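Local coordinates for protein citrate lyase, subunit 1 (Methanosaeta concilii, PDB 6HXI) that probably cleaves citrate, at the cost of ATP and with coenzyme A, into acetyl-CoA and oxaloacetate, as a subunit of ATP citrate lyase, at residues C[12-17]-C[193-198]; C[118-123]-C[184-189]; C[21-26]-C[208-213]; C[6-11]-C[107-112]. All blocks are in the same frame, centred on the assembly; numbering follows the deposited sequence.

Contact 1 of 4, residues C[12-17]-C[193-198]; sequences KNLLAR and TGFAYV
Leu14 reaches out from helix 8-18 and sets one methyl, CD1, 3.8 Å from CZ, the far corner of the Phe195 ring. The two side chains lie alongside each other, heading opposite ways, and the methyl comes to the ring obliquely. In both residues CG lies anti to the carbonyl carbon (chi1 -77° in Leu14, -79° in Phe195), and this brings the branched end of the leucine beside the end of the phenylalanine. The second methyl makes the looser half of the contact, since Leu14 CD2 lies 4.3 Å from Thr193 CG2. A branched, apolar leucine suits the place because its two methyls can serve two neighbours at once. The helix stands here against the turn by which the chain leaves helix 173-192 and enters strand 195-206, within the antiparallel sheet of the ATP-grasp domain. Gly194 makes that turn with a positive phi of 67°, which a residue without a side chain adopts easily, and Ala196 and Tyr197 share Lys218 as their partner on the next strand, a classic beta bulge. The tight side is lined by apolar side chains: Phe189 meets both Leu14 and the Phe195 ring, its plane about 40° from that of Phe195, and Ile6 also packs on Leu14. Thr193 is two-sided, its methyl turned to the leucine while OG1 is hydrogen-bonded to Phe189 O and Arg230 NH1. Away from this packed side, Asn13, Ala16 and Arg17 are only partly buried, and Arg17 makes a long, weak ion pair with Glu233.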
# COMPACT_ATOMS: atom_id res chain seq x y z
N LYS C 12 -14.15 62.83 -24.99
CA LYS C 12 -13.25 63.94 -24.70
C LYS C 12 -12.32 63.60 -23.53
O LYS C 12 -11.15 63.99 -23.56
CB LYS C 12 -14.03 65.23 -24.41
CG LYS C 12 -14.57 65.88 -25.67
CD LYS C 12 -15.42 67.08 -25.37
CE LYS C 12 -15.59 67.90 -26.62
NZ LYS C 12 -16.44 69.08 -26.40
N ASN C 13 -12.83 62.85 -22.53
CA ASN C 13 -12.05 62.40 -21.37
C ASN C 13 -10.99 61.42 -21.82
O ASN C 13 -9.84 61.53 -21.37
CB ASN C 13 -12.94 61.78 -20.30
CG ASN C 13 -12.66 62.30 -18.91
OD1 ASN C 13 -11.51 62.32 -18.43
ND2 ASN C 13 -13.70 62.75 -18.23
N LEU C 14 -11.35 60.49 -22.76
CA LEU C 14 -10.43 59.51 -23.37
C LEU C 14 -9.35 60.29 -24.14
O LEU C 14 -8.16 60.03 -23.97
CB LEU C 14 -11.16 58.52 -24.32
CG LEU C 14 -11.94 57.36 -23.67
CD1 LEU C 14 -12.82 56.63 -24.68
CD2 LEU C 14 -11.02 56.39 -22.99
N LEU C 15 -9.77 61.28 -24.95
CA LEU C 15 -8.86 62.12 -25.73
C LEU C 15 -7.92 62.90 -24.81
O LEU C 15 -6.72 62.96 -25.09
CB LEU C 15 -9.62 63.08 -26.66
CG LEU C 15 -8.74 63.66 -27.76
CD1 LEU C 15 -8.55 62.69 -28.87
CD2 LEU C 15 -9.30 64.96 -28.29
N ALA C 16 -8.44 63.47 -23.72
CA ALA C 16 -7.67 64.23 -22.74
C ALA C 16 -6.64 63.34 -22.04
O ALA C 16 -5.49 63.75 -21.89
CB ALA C 16 -8.59 64.87 -21.72
N ARG C 17 -7.03 62.10 -21.70
CA ARG C 17 -6.17 61.13 -21.03
C ARG C 17 -5.12 60.48 -21.93
O ARG C 17 -3.95 60.47 -21.57
CB ARG C 17 -7.01 60.05 -20.32
CG ARG C 17 -6.28 59.34 -19.18
CD ARG C 17 -7.19 59.05 -17.99
NE ARG C 17 -7.78 57.72 -18.04
CZ ARG C 17 -8.99 57.44 -18.53
NH1 ARG C 17 -9.76 58.41 -19.01
NH2 ARG C 17 -9.44 56.19 -18.53
N THR C 193 -7.35 52.38 -28.91
CA THR C 193 -8.43 52.50 -27.92
C THR C 193 -9.76 51.81 -28.37
O THR C 193 -10.76 51.91 -27.66
CB THR C 193 -8.60 53.96 -27.49
OG1 THR C 193 -7.32 54.57 -27.50
CG2 THR C 193 -9.18 54.11 -26.08
N GLY C 194 -9.73 51.08 -29.47
CA GLY C 194 -10.87 50.29 -29.94
C GLY C 194 -12.10 51.03 -30.41
O GLY C 194 -13.22 50.59 -30.18
N PHE C 195 -11.88 52.15 -31.11
CA PHE C 195 -12.94 52.96 -31.67
C PHE C 195 -13.39 52.36 -32.98
O PHE C 195 -12.60 51.75 -33.69
CB PHE C 195 -12.46 54.40 -31.92
CG PHE C 195 -12.42 55.28 -30.69
CD1 PHE C 195 -11.29 55.31 -29.88
CD2 PHE C 195 -13.50 56.07 -30.35
CE1 PHE C 195 -11.25 56.12 -28.74
CE2 PHE C 195 -13.47 56.86 -29.20
CZ PHE C 195 -12.34 56.88 -28.41
N ALA C 196 -14.66 52.55 -33.30
CA ALA C 196 -15.25 52.12 -34.55
C ALA C 196 -15.57 53.39 -35.39
O ALA C 196 -15.75 53.31 -36.60
CB ALA C 196 -16.52 51.32 -34.27
N TYR C 197 -15.65 54.55 -34.71
CA TYR C 197 -15.94 55.86 -35.26
C TYR C 197 -15.54 56.99 -34.30
O TYR C 197 -15.79 56.92 -33.10
CB TYR C 197 -17.43 55.98 -35.60
CG TYR C 197 -17.80 57.29 -36.27
CD1 TYR C 197 -17.50 57.52 -37.61
CD2 TYR C 197 -18.44 58.30 -35.56
CE1 TYR C 197 -17.80 58.74 -38.21
CE2 TYR C 197 -18.77 59.52 -36.16
CZ TYR C 197 -18.44 59.73 -37.49
OH TYR C 197 -18.75 60.93 -38.11
N VAL C 198 -14.94 58.05 -34.85
CA VAL C 198 -14.57 59.28 -34.13
C VAL C 198 -14.81 60.47 -35.04
O VAL C 198 -14.48 60.43 -36.22
CB VAL C 198 -13.15 59.27 -33.46
CG1 VAL C 198 -12.02 59.27 -34.49
CG2 VAL C 198 -12.99 60.43 -32.50

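Contact 2 of 4, residues C[118-123]-C[184-189]; sequences YYVAIS and TALWRF
Strand 118-123 and helix 184-189 run in roughly the same direction, their axes 9.7 Å apart at closest approach and crossing at -33°, with Ile122 and Trp187 the nearest pair of CA atoms. Val120 and Ile122, two residues apart on the strand, point to the same side and meet the helix, whereas Ala121 between them faces away. Val120 and Leu186 meet tip to tip, with Val120 CG1 3.8 Å from Leu186 CD2. That leucine methyl also lies 3.8 Å from Ile122 CD1, so it is shared by two beta-branched side chains, a residue type well suited to a strand. The delta methyl of Ile122 reaches on to the helix backbone, where CD1 is 3.6 Å from Trp187 N. Its other branch, CG2, turns to the edge of the indole, near the ring plane. The torsion of Leu186 (chi1 -163°) carries CG away from its own N and out to the strand. Trp187 NE1 is hydrogen-bonded to Asp129. Helix 173-192 thus packs through strand 118-125 on one face of the ATP-grasp domain's antiparallel sheet, where Ile131 of strand 128-134 touches Val120, Ile122 and Trp187, while Ile200 of strand 195-206 and Leu15 of helix 8-18 pack on Leu186.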
# COMPACT_ATOMS: atom_id res chain seq x y z
N TYR C 118 -11.95 73.37 -37.95
CA TYR C 118 -11.56 72.26 -38.82
C TYR C 118 -12.29 70.98 -38.41
O TYR C 118 -12.60 70.79 -37.24
CB TYR C 118 -10.03 72.03 -38.87
CG TYR C 118 -9.18 73.24 -39.22
CD1 TYR C 118 -9.63 74.21 -40.12
CD2 TYR C 118 -7.89 73.38 -38.71
CE1 TYR C 118 -8.85 75.32 -40.44
CE2 TYR C 118 -7.09 74.48 -39.04
CZ TYR C 118 -7.58 75.45 -39.90
OH TYR C 118 -6.79 76.54 -40.22
N TYR C 119 -12.57 70.11 -39.40
CA TYR C 119 -13.27 68.84 -39.18
C TYR C 119 -12.33 67.67 -39.39
O TYR C 119 -11.54 67.68 -40.33
CB TYR C 119 -14.46 68.76 -40.16
CG TYR C 119 -15.07 67.39 -40.37
CD1 TYR C 119 -14.64 66.57 -41.41
CD2 TYR C 119 -16.13 66.95 -39.58
CE1 TYR C 119 -15.22 65.32 -41.62
CE2 TYR C 119 -16.72 65.71 -39.79
CZ TYR C 119 -16.27 64.90 -40.82
OH TYR C 119 -16.86 63.68 -41.04
N VAL C 120 -12.45 66.64 -38.54
CA VAL C 120 -11.70 65.38 -38.64
C VAL C 120 -12.60 64.20 -38.24
O VAL C 120 -13.28 64.25 -37.21
CB VAL C 120 -10.32 65.37 -37.91
CG1 VAL C 120 -10.46 65.51 -36.39
CG2 VAL C 120 -9.51 64.13 -38.26
N ALA C 121 -12.59 63.13 -39.05
CA ALA C 121 -13.35 61.92 -38.75
C ALA C 121 -12.62 60.65 -39.17
O ALA C 121 -12.05 60.58 -40.27
CB ALA C 121 -14.73 61.98 -39.39
N ILE C 122 -12.64 59.64 -38.30
CA ILE C 122 -12.03 58.35 -38.58
C ILE C 122 -13.11 57.28 -38.52
O ILE C 122 -13.86 57.19 -37.55
CB ILE C 122 -10.75 58.00 -37.78
CG1 ILE C 122 -9.77 59.20 -37.69
CG2 ILE C 122 -10.04 56.75 -38.38
CD1 ILE C 122 -8.70 59.04 -36.62
N SER C 123 -13.21 56.51 -39.60
CA SER C 123 -14.15 55.42 -39.81
C SER C 123 -13.37 54.30 -40.47
O SER C 123 -12.31 54.55 -41.03
CB SER C 123 -15.24 55.89 -40.77
OG SER C 123 -16.46 55.24 -40.49
N THR C 184 -2.49 62.22 -37.12
CA THR C 184 -1.63 61.03 -37.06
C THR C 184 -1.78 60.40 -35.66
O THR C 184 -1.91 59.18 -35.56
CB THR C 184 -0.16 61.37 -37.44
OG1 THR C 184 -0.13 61.69 -38.84
CG2 THR C 184 0.82 60.23 -37.19
N ALA C 185 -1.79 61.26 -34.61
CA ALA C 185 -1.98 60.88 -33.21
C ALA C 185 -3.40 60.37 -32.98
O ALA C 185 -3.59 59.38 -32.27
CB ALA C 185 -1.71 62.09 -32.32
N LEU C 186 -4.39 61.04 -33.62
CA LEU C 186 -5.81 60.68 -33.52
C LEU C 186 -6.07 59.29 -34.08
O LEU C 186 -6.85 58.55 -33.49
CB LEU C 186 -6.71 61.72 -34.20
CG LEU C 186 -8.19 61.66 -33.83
CD1 LEU C 186 -8.43 62.28 -32.46
CD2 LEU C 186 -9.04 62.37 -34.87
N TRP C 187 -5.37 58.92 -35.19
CA TRP C 187 -5.45 57.58 -35.78
C TRP C 187 -4.89 56.53 -34.80
O TRP C 187 -5.48 55.47 -34.65
CB TRP C 187 -4.71 57.48 -37.12
CG TRP C 187 -4.80 56.09 -37.69
CD1 TRP C 187 -5.88 55.52 -38.30
CD2 TRP C 187 -3.83 55.05 -37.54
NE1 TRP C 187 -5.62 54.20 -38.59
CE2 TRP C 187 -4.38 53.88 -38.11
CE3 TRP C 187 -2.56 54.98 -36.94
CZ2 TRP C 187 -3.67 52.67 -38.16
CZ3 TRP C 187 -1.85 53.79 -37.01
CH2 TRP C 187 -2.41 52.65 -37.61
N ARG C 188 -3.76 56.84 -34.15
CA ARG C 188 -3.11 55.95 -33.18
C ARG C 188 -4.04 55.75 -31.99
O ARG C 188 -4.23 54.63 -31.53
CB ARG C 188 -1.75 56.53 -32.75
CG ARG C 188 -0.74 56.63 -33.88
CD ARG C 188 0.66 56.82 -33.33
NE ARG C 188 1.58 57.42 -34.30
CZ ARG C 188 2.27 56.74 -35.22
NH1 ARG C 188 2.13 55.42 -35.33
NH2 ARG C 188 3.08 57.38 -36.05
N PHE C 189 -4.68 56.84 -31.55
CA PHE C 189 -5.67 56.85 -30.49
C PHE C 189 -6.89 56.00 -30.90
O PHE C 189 -7.36 55.20 -30.10
CB PHE C 189 -6.06 58.31 -30.18
CG PHE C 189 -7.24 58.52 -29.26
CD1 PHE C 189 -7.11 58.31 -27.89
CD2 PHE C 189 -8.46 58.97 -29.76
CE1 PHE C 189 -8.20 58.50 -27.04
CE2 PHE C 189 -9.55 59.16 -28.90
CZ PHE C 189 -9.41 58.93 -27.54

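Contact 3 of 4, residues C[21-26]-C[208-213]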
# COMPACT_ATOMS: atom_id res chain seq x y z
N GLU C 21 -0.10 60.93 -25.23
CA GLU C 21 0.85 59.81 -25.27
C GLU C 21 1.40 59.60 -26.69
O GLU C 21 2.44 58.96 -26.86
CB GLU C 21 0.17 58.51 -24.80
CG GLU C 21 0.05 58.41 -23.28
CD GLU C 21 -0.66 57.18 -22.74
OE1 GLU C 21 -0.56 56.09 -23.36
OE2 GLU C 21 -1.29 57.30 -21.67
N TYR C 22 0.70 60.13 -27.70
CA TYR C 22 1.02 60.06 -29.13
C TYR C 22 1.47 61.45 -29.64
O TYR C 22 2.32 61.55 -30.52
CB TYR C 22 -0.23 59.59 -29.92
CG TYR C 22 -0.83 58.29 -29.41
CD1 TYR C 22 -0.16 57.08 -29.54
CD2 TYR C 22 -2.08 58.28 -28.79
CE1 TYR C 22 -0.71 55.89 -29.09
CE2 TYR C 22 -2.65 57.09 -28.34
CZ TYR C 22 -1.96 55.89 -28.48
OH TYR C 22 -2.50 54.71 -28.02
N LEU C 23 0.88 62.50 -29.06
CA LEU C 23 1.08 63.91 -29.37
C LEU C 23 1.60 64.63 -28.11
O LEU C 23 1.76 64.00 -27.06
CB LEU C 23 -0.31 64.45 -29.75
CG LEU C 23 -0.44 65.72 -30.57
CD1 LEU C 23 0.29 65.61 -31.90
CD2 LEU C 23 -1.90 66.06 -30.79
N ASP C 24 1.87 65.95 -28.21
CA ASP C 24 2.25 66.78 -27.06
C ASP C 24 0.98 67.54 -26.66
O ASP C 24 1.00 68.76 -26.49
CB ASP C 24 3.41 67.73 -27.40
CG ASP C 24 4.64 67.06 -27.99
OD1 ASP C 24 4.81 65.84 -27.79
OD2 ASP C 24 5.44 67.77 -28.65
N ASP C 25 -0.15 66.80 -26.56
CA ASP C 25 -1.50 67.29 -26.27
C ASP C 25 -1.73 67.51 -24.77
O ASP C 25 -2.79 67.16 -24.22
CB ASP C 25 -2.57 66.37 -26.90
CG ASP C 25 -3.99 66.90 -26.79
OD1 ASP C 25 -4.22 68.08 -27.16
OD2 ASP C 25 -4.86 66.17 -26.26
N PHE C 26 -0.75 68.15 -24.12
CA PHE C 26 -0.86 68.51 -22.72
C PHE C 26 -1.57 69.86 -22.71
O PHE C 26 -1.91 70.39 -21.65
CB PHE C 26 0.52 68.57 -22.06
CG PHE C 26 1.42 67.39 -22.37
CD1 PHE C 26 1.22 66.16 -21.76
CD2 PHE C 26 2.48 67.52 -23.27
CE1 PHE C 26 2.05 65.07 -22.04
CE2 PHE C 26 3.31 66.43 -23.55
CZ PHE C 26 3.09 65.22 -22.93
N ARG C 208 -0.42 77.06 -29.96
CA ARG C 208 0.18 75.99 -30.78
C ARG C 208 -0.39 74.64 -30.33
O ARG C 208 0.08 73.59 -30.78
CB ARG C 208 1.72 76.02 -30.72
CG ARG C 208 2.35 77.14 -31.56
CD ARG C 208 3.80 76.86 -31.92
NE ARG C 208 3.94 76.29 -33.26
CZ ARG C 208 4.05 74.99 -33.52
NH1 ARG C 208 4.06 74.11 -32.52
NH2 ARG C 208 4.17 74.56 -34.77
N GLY C 209 -1.41 74.69 -29.47
CA GLY C 209 -2.11 73.53 -28.94
C GLY C 209 -3.35 73.20 -29.74
O GLY C 209 -3.78 74.00 -30.58
N ILE C 210 -3.95 72.02 -29.48
CA ILE C 210 -5.12 71.55 -30.22
C ILE C 210 -6.33 71.28 -29.28
O ILE C 210 -6.20 70.55 -28.30
CB ILE C 210 -4.72 70.36 -31.15
CG1 ILE C 210 -5.69 70.20 -32.32
CG2 ILE C 210 -4.47 69.04 -30.40
CD1 ILE C 210 -5.15 70.79 -33.56
N VAL C 211 -7.49 71.91 -29.58
CA VAL C 211 -8.70 71.84 -28.76
C VAL C 211 -9.94 71.26 -29.50
O VAL C 211 -10.41 71.87 -30.46
CB VAL C 211 -9.02 73.24 -28.13
CG1 VAL C 211 -10.33 73.23 -27.35
CG2 VAL C 211 -7.89 73.72 -27.24
N PRO C 212 -10.53 70.15 -28.99
CA PRO C 212 -11.76 69.61 -29.62
C PRO C 212 -13.01 70.38 -29.13
O PRO C 212 -13.17 70.53 -27.91
CB PRO C 212 -11.80 68.16 -29.12
CG PRO C 212 -11.12 68.21 -27.79
CD PRO C 212 -10.11 69.31 -27.84
N LEU C 213 -13.89 70.83 -30.03
CA LEU C 213 -15.08 71.57 -29.60
C LEU C 213 -16.32 70.70 -29.47
O LEU C 213 -17.08 70.84 -28.51
CB LEU C 213 -15.36 72.81 -30.47
CG LEU C 213 -14.27 73.91 -30.47
CD1 LEU C 213 -14.65 75.05 -31.42
CD2 LEU C 213 -13.98 74.43 -29.06
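Apolar packing joins Leu23 to Ile210: the leucine methyl CD2 lies 4.0 Å from the isoleucine CG2, and the two side chains are nearly perpendicular. Leu23 extends from its loop with CG anti to the backbone N (chi1 -160°), which carries the methyl CD2 to the strand. On Ile210 it is the short gamma branch that does the touching, because the longer branch, carrying CG1, heads away from the loop. Strand 195-206 contributes Phe203 and Phe205, and helix 173-192 contributes Phe182, to the other apolar neighbours of this isoleucine. A beta-branched residue fits here, being at home in a strand and able to present one branch to the loop and the other to different neighbours. The strand belongs to the antiparallel sheet of the ATP-grasp domain and begins at Gly209, just after the chain has come back from strand 195-206. The loop that meets it follows helix 8-18 and bends sharply, with Asp25 at the centre of an inverse gamma turn.

The second kind of contact is between a carboxylate and the strand without a hydrogen bond. Asp25 OD1 approaches both CG2 and the carbonyl O of Ile210, at 3.4 Å each. Since OD1 and Ile210 O are both acceptors, their closeness offers no attraction and would probably be mildly unfavourable. Asp25 is nevertheless buried, and its side chain also packs on Leu19. Beyond the touching residues, Tyr22 anchors the same loop, its hydroxyl hydrogen-bonded to Arg230 and its side chain resting on Arg188 of helix 173-192.

Contact 4 of 4, residues C[6-11]-C[107-112]; sequences IREYDA and LIEPFT
Leu107 pushes its two methyls into the first turn of helix 8-18, one against Tyr9 and the other against Glu8. Its CD1 lies 3.7 Å from Tyr9 CD1, arriving at the edge of the ring and near its plane. Glu8 passes across the other methyl, Leu107 CD2, so that its CB, CG and carboxylate all lie near it, with Glu8 OE2 3.8 Å away. Leucine suits the strand here by filling the angle between the two helix residues. Glu8 stretches out fully beyond CG, and its OE2 stops 4.2 Å from Glu109 OE2, with the carboxylate planes 74° apart. Their repulsion is probably offset by Lys12, which makes salt bridges to both glutamates, and Lys59 adds a salt bridge to Glu8. The contact thus joins the helix to strand 106-110, which belongs to a four-stranded antiparallel sheet of the ATP-grasp domain, and not to the sheet that carries strand 3-6. A leucine in place of Glu8 would probably leave Lys12 and Lys59 each without one carboxylate mate. Farther out, Asp61 holds the start of the helix by accepting hydrogen bonds from the backbone N of Glu8 and of Tyr9, and Leu34 of strand 33-35 touches the Tyr9 side chain.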
# COMPACT_ATOMS: atom_id res chain seq x y z
N ILE C 6 -20.85 56.60 -27.50
CA ILE C 6 -20.43 57.04 -26.16
C ILE C 6 -20.68 58.53 -26.00
O ILE C 6 -20.69 59.26 -26.99
CB ILE C 6 -18.98 56.61 -25.77
CG1 ILE C 6 -17.92 57.11 -26.78
CG2 ILE C 6 -18.89 55.09 -25.58
CD1 ILE C 6 -16.51 57.13 -26.22
N ARG C 7 -20.88 58.98 -24.75
CA ARG C 7 -21.08 60.38 -24.44
C ARG C 7 -19.86 61.17 -24.83
O ARG C 7 -18.73 60.67 -24.73
CB ARG C 7 -21.39 60.61 -22.95
CG ARG C 7 -22.69 59.99 -22.51
CD ARG C 7 -23.23 60.60 -21.23
NE ARG C 7 -24.10 59.64 -20.54
CZ ARG C 7 -25.36 59.37 -20.88
NH1 ARG C 7 -26.05 58.46 -20.21
NH2 ARG C 7 -25.92 60.00 -21.90
N GLU C 8 -20.10 62.41 -25.29
CA GLU C 8 -19.08 63.41 -25.65
C GLU C 8 -18.13 63.55 -24.45
O GLU C 8 -16.92 63.62 -24.64
CB GLU C 8 -19.77 64.74 -25.96
CG GLU C 8 -18.93 65.75 -26.71
CD GLU C 8 -19.64 67.05 -27.06
OE1 GLU C 8 -20.86 67.01 -27.36
OE2 GLU C 8 -18.97 68.10 -27.06
N TYR C 9 -18.68 63.53 -23.21
CA TYR C 9 -17.97 63.58 -21.94
C TYR C 9 -16.89 62.49 -21.88
O TYR C 9 -15.72 62.80 -21.62
CB TYR C 9 -18.96 63.46 -20.76
CG TYR C 9 -18.30 63.30 -19.40
CD1 TYR C 9 -17.63 64.36 -18.80
CD2 TYR C 9 -18.35 62.09 -18.72
CE1 TYR C 9 -17.02 64.22 -17.56
CE2 TYR C 9 -17.71 61.93 -17.49
CZ TYR C 9 -17.06 63.01 -16.90
OH TYR C 9 -16.44 62.88 -15.68
N ASP C 10 -17.28 61.24 -22.19
CA ASP C 10 -16.43 60.06 -22.19
C ASP C 10 -15.37 60.09 -23.31
O ASP C 10 -14.20 59.77 -23.05
CB ASP C 10 -17.30 58.80 -22.27
CG ASP C 10 -18.26 58.61 -21.10
OD1 ASP C 10 -17.85 58.89 -19.94
OD2 ASP C 10 -19.39 58.12 -21.33
N ALA C 11 -15.77 60.50 -24.53
CA ALA C 11 -14.88 60.58 -25.70
C ALA C 11 -13.77 61.64 -25.50
O ALA C 11 -12.59 61.36 -25.76
CB ALA C 11 -15.70 60.88 -26.95
N LEU C 107 -23.40 68.02 -20.63
CA LEU C 107 -21.96 68.19 -20.49
C LEU C 107 -21.62 69.66 -20.21
O LEU C 107 -22.12 70.56 -20.89
CB LEU C 107 -21.22 67.67 -21.75
CG LEU C 107 -19.72 67.99 -21.89
CD1 LEU C 107 -18.85 67.19 -20.90
CD2 LEU C 107 -19.25 67.80 -23.30
N ILE C 108 -20.75 69.89 -19.20
CA ILE C 108 -20.23 71.22 -18.87
C ILE C 108 -18.73 71.25 -19.15
O ILE C 108 -17.98 70.37 -18.70
CB ILE C 108 -20.61 71.80 -17.47
CG1 ILE C 108 -22.07 71.48 -17.10
CG2 ILE C 108 -20.34 73.33 -17.42
CD1 ILE C 108 -22.39 71.62 -15.63
N GLU C 109 -18.31 72.23 -19.93
CA GLU C 109 -16.91 72.40 -20.30
C GLU C 109 -16.53 73.89 -20.49
O GLU C 109 -17.42 74.71 -20.71
CB GLU C 109 -16.58 71.57 -21.55
CG GLU C 109 -17.25 72.05 -22.83
CD GLU C 109 -16.85 71.29 -24.08
OE1 GLU C 109 -15.89 70.48 -24.02
OE2 GLU C 109 -17.50 71.51 -25.13
N PRO C 110 -15.22 74.26 -20.45
CA PRO C 110 -14.85 75.67 -20.67
C PRO C 110 -15.13 76.16 -22.10
O PRO C 110 -15.02 75.38 -23.05
CB PRO C 110 -13.35 75.70 -20.37
CG PRO C 110 -12.88 74.31 -20.56
CD PRO C 110 -14.02 73.42 -20.19
N PHE C 111 -15.50 77.44 -22.24
CA PHE C 111 -15.77 78.07 -23.52
C PHE C 111 -14.45 78.48 -24.15
O PHE C 111 -13.72 79.30 -23.57
CB PHE C 111 -16.70 79.30 -23.35
CG PHE C 111 -16.93 80.12 -24.60
CD1 PHE C 111 -17.91 79.77 -25.51
CD2 PHE C 111 -16.18 81.27 -24.84
CE1 PHE C 111 -18.12 80.53 -26.67
CE2 PHE C 111 -16.38 82.02 -26.00
CZ PHE C 111 -17.35 81.65 -26.91
N THR C 112 -14.14 77.92 -25.33
CA THR C 112 -12.91 78.27 -26.03
C THR C 112 -13.22 79.30 -27.13
O THR C 112 -13.88 78.96 -28.12
CB THR C 112 -12.14 77.02 -26.47
OG1 THR C 112 -11.69 76.36 -25.29
CG2 THR C 112 -10.92 77.34 -27.35

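How the contacts relate
From the N terminus, strand 3-6 leads into helix 8-18, which serves contact 4 with its first turn and contact 1 with its next, and the loop behind it serves contact 3. Contact 4 is the first to close, at strand 106-110. Contact 2 then opens at 118-123 and closes at 184-189, lying along the chain within the spans of contacts 1 and 3, which close at 193-198 and 208-213. Contacts 1, 3 and 4 cross one another, whereas contact 4 ends before contact 2 begins. Together they tie helices 8-18 and 173-192 to the six-stranded sheet, and contact 4 adds the four-stranded sheet. Lys12 links contact 1 to contacts 3 and 4.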